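Local coordinates for FACT-Spt16 (Cicer arietinum, PDB 5CE6), which serves as the N-terminal domain of the histone chaperone subunit SPT16 of FACT and probably helps bind histones H3-H4, at residues N347-A352 and A392-I397. Numbering follows the deposited sequence.
Sequences NKLSAA and AKNDQI
The hydroxyl of Ser-350 donates a 2.8 Å hydrogen bond from OG to OD1 of Asp-395, on the anti lone pair of the carboxylate. A chi1 of 55° sets OG beside both the N and the C of its own residue, turned out from the first turn of helix 349-363 to the aspartate. The backbone N of Ser-350 makes a weak hydrogen bond to Asn-394 O, bent to 122°. One residue earlier, Leu-349 N gives a straighter bond of 2.9 Å to Gln-396 O, meeting that carbonyl nearly end-on. The same oxygen is also in CA-H...O contact with Lys-348, the N-cap residue, and the backbones of Lys-348 and Ile-397 form a single beta bridge. Removing the Ser-350 hydroxyl with an alanine here takes away the donor to Asp-395 OD1, and the carboxylate would probably be freer to turn.

On one flank, Leu-349 lies alongside Asn-394, its CD2 3.6 Å from ND2. That amide nitrogen is bound by the backbone oxygens of Gly-387 and Asn-389, while OD1 accepts from Gln-396 N in an Asx turn, the donor lying above the carbonyl plane. Elsewhere, the Lys-348 chain runs obliquely over Asp-395 and Ile-397, with CG 3.6 Å from Ile-397 CD1. Its NZ stays 5.7 Å from Asp-395 OD1, so the attraction can only be long-range. Within the M24-family (pita-bread-like) part of the chain, the loop before strand 403-414 thus supplies carbonyls and a carboxylate to the N-terminus of a helix, whose dipole would probably help stabilise the negative charge of Asp-395.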
loop_
_atom_site.group_PDB
_atom_site.type_symbol
_atom_site.label_atom_id
_atom_site.label_comp_id
_atom_site.label_asym_id
_atom_site.label_seq_id
_atom_site.Cartn_x
_atom_site.Cartn_y
_atom_site.Cartn_z
ATOM N N ASN A 347 -2.464 -3.756 -21.240
ATOM C CA ASN A 347 -1.928 -5.083 -20.935
ATOM C C ASN A 347 -2.509 -5.644 -19.639
ATOM O O ASN A 347 -2.800 -4.896 -18.724
ATOM C CB ASN A 347 -0.405 -5.028 -20.825
ATOM C CG ASN A 347 0.274 -4.774 -22.156
ATOM O OD1 ASN A 347 -0.364 -4.784 -23.207
ATOM N ND2 ASN A 347 1.594 -4.572 -22.118
ATOM N N LYS A 348 -2.659 -6.965 -19.559
ATOM C CA LYS A 348 -3.150 -7.603 -18.332
ATOM C C LYS A 348 -2.052 -7.680 -17.275
ATOM O O LYS A 348 -0.895 -7.911 -17.608
ATOM C CB LYS A 348 -3.634 -9.021 -18.640
ATOM C CG LYS A 348 -4.879 -9.084 -19.509
ATOM C CD LYS A 348 -5.244 -10.515 -19.872
ATOM C CE LYS A 348 -6.729 -10.639 -20.189
ATOM N NZ LYS A 348 -7.192 -9.581 -21.132
ATOM N N LEU A 349 -2.407 -7.501 -16.004
ATOM C CA LEU A 349 -1.426 -7.653 -14.927
ATOM C C LEU A 349 -0.818 -9.051 -14.976
ATOM O O LEU A 349 0.368 -9.229 -14.711
ATOM C CB LEU A 349 -2.050 -7.382 -13.554
ATOM C CG LEU A 349 -2.058 -5.947 -13.007
ATOM C CD1 LEU A 349 -2.754 -4.987 -13.938
ATOM C CD2 LEU A 349 -2.719 -5.914 -11.636
ATOM N N SER A 350 -1.630 -10.040 -15.340
ATOM C CA SER A 350 -1.150 -11.419 -15.442
ATOM C C SER A 350 -0.078 -11.582 -16.510
ATOM O O SER A 350 0.851 -12.371 -16.356
ATOM C CB SER A 350 -2.313 -12.381 -15.703
ATOM O OG SER A 350 -3.051 -11.992 -16.849
ATOM N N ALA A 351 -0.199 -10.841 -17.605
ATOM C CA ALA A 351 0.815 -10.924 -18.645
ATOM C C ALA A 351 2.142 -10.370 -18.120
ATOM O O ALA A 351 3.225 -10.861 -18.473
ATOM C CB ALA A 351 0.365 -10.163 -19.887
ATOM N N ALA A 352 2.048 -9.339 -17.288
ATOM C CA ALA A 352 3.222 -8.721 -16.688
ATOM C C ALA A 352 3.912 -9.685 -15.732
ATOM O O ALA A 352 5.138 -9.796 -15.731
ATOM C CB ALA A 352 2.848 -7.422 -15.978
ATOM N N ALA A 392 -0.345 -14.258 -11.681
ATOM C CA ALA A 392 -0.815 -15.013 -12.846
ATOM C C ALA A 392 -2.334 -15.115 -12.991
ATOM O O ALA A 392 -2.833 -15.435 -14.073
ATOM C CB ALA A 392 -0.190 -16.407 -12.852
ATOM N N LYS A 393 -3.068 -14.849 -11.916
ATOM C CA LYS A 393 -4.518 -15.001 -11.945
ATOM C C LYS A 393 -5.255 -13.672 -12.111
ATOM O O LYS A 393 -6.481 -13.649 -12.226
ATOM C CB LYS A 393 -5.010 -15.722 -10.687
ATOM N N ASN A 394 -4.513 -12.568 -12.128
ATOM C CA ASN A 394 -5.140 -11.251 -12.241
ATOM C C ASN A 394 -5.176 -10.733 -13.677
ATOM O O ASN A 394 -4.161 -10.294 -14.219
ATOM C CB ASN A 394 -4.433 -10.232 -11.353
ATOM C CG ASN A 394 -5.299 -9.021 -11.063
ATOM O OD1 ASN A 394 -6.299 -8.782 -11.741
ATOM N ND2 ASN A 394 -4.920 -8.252 -10.058
ATOM N N ASP A 395 -6.353 -10.765 -14.285
ATOM C CA ASP A 395 -6.483 -10.352 -15.673
ATOM C C ASP A 395 -6.962 -8.908 -15.789
ATOM O O ASP A 395 -7.430 -8.483 -16.848
ATOM C CB ASP A 395 -7.411 -11.307 -16.424
ATOM C CG ASP A 395 -6.887 -12.738 -16.437
ATOM O OD1 ASP A 395 -5.681 -12.929 -16.716
ATOM O OD2 ASP A 395 -7.677 -13.668 -16.154
ATOM N N GLN A 396 -6.839 -8.159 -14.699
ATOM C CA GLN A 396 -7.163 -6.737 -14.703
ATOM C C GLN A 396 -6.276 -6.037 -15.724
ATOM O O GLN A 396 -5.111 -6.409 -15.892
ATOM C CB GLN A 396 -6.923 -6.137 -13.320
ATOM C CG GLN A 396 -7.378 -4.694 -13.162
ATOM C CD GLN A 396 -8.886 -4.563 -13.086
ATOM O OE1 GLN A 396 -9.447 -4.363 -12.012
ATOM N NE2 GLN A 396 -9.550 -4.677 -14.230
ATOM N N ILE A 397 -6.822 -5.028 -16.400
ATOM C CA ILE A 397 -6.090 -4.322 -17.449
ATOM C C ILE A 397 -5.408 -3.063 -16.909
ATOM O O ILE A 397 -6.024 -2.272 -16.203
ATOM C CB ILE A 397 -7.036 -3.934 -18.596
ATOM C CG1 ILE A 397 -7.612 -5.191 -19.243
ATOM C CG2 ILE A 397 -6.308 -3.098 -19.629
ATOM C CD1 ILE A 397 -6.599 -5.983 -20.017
#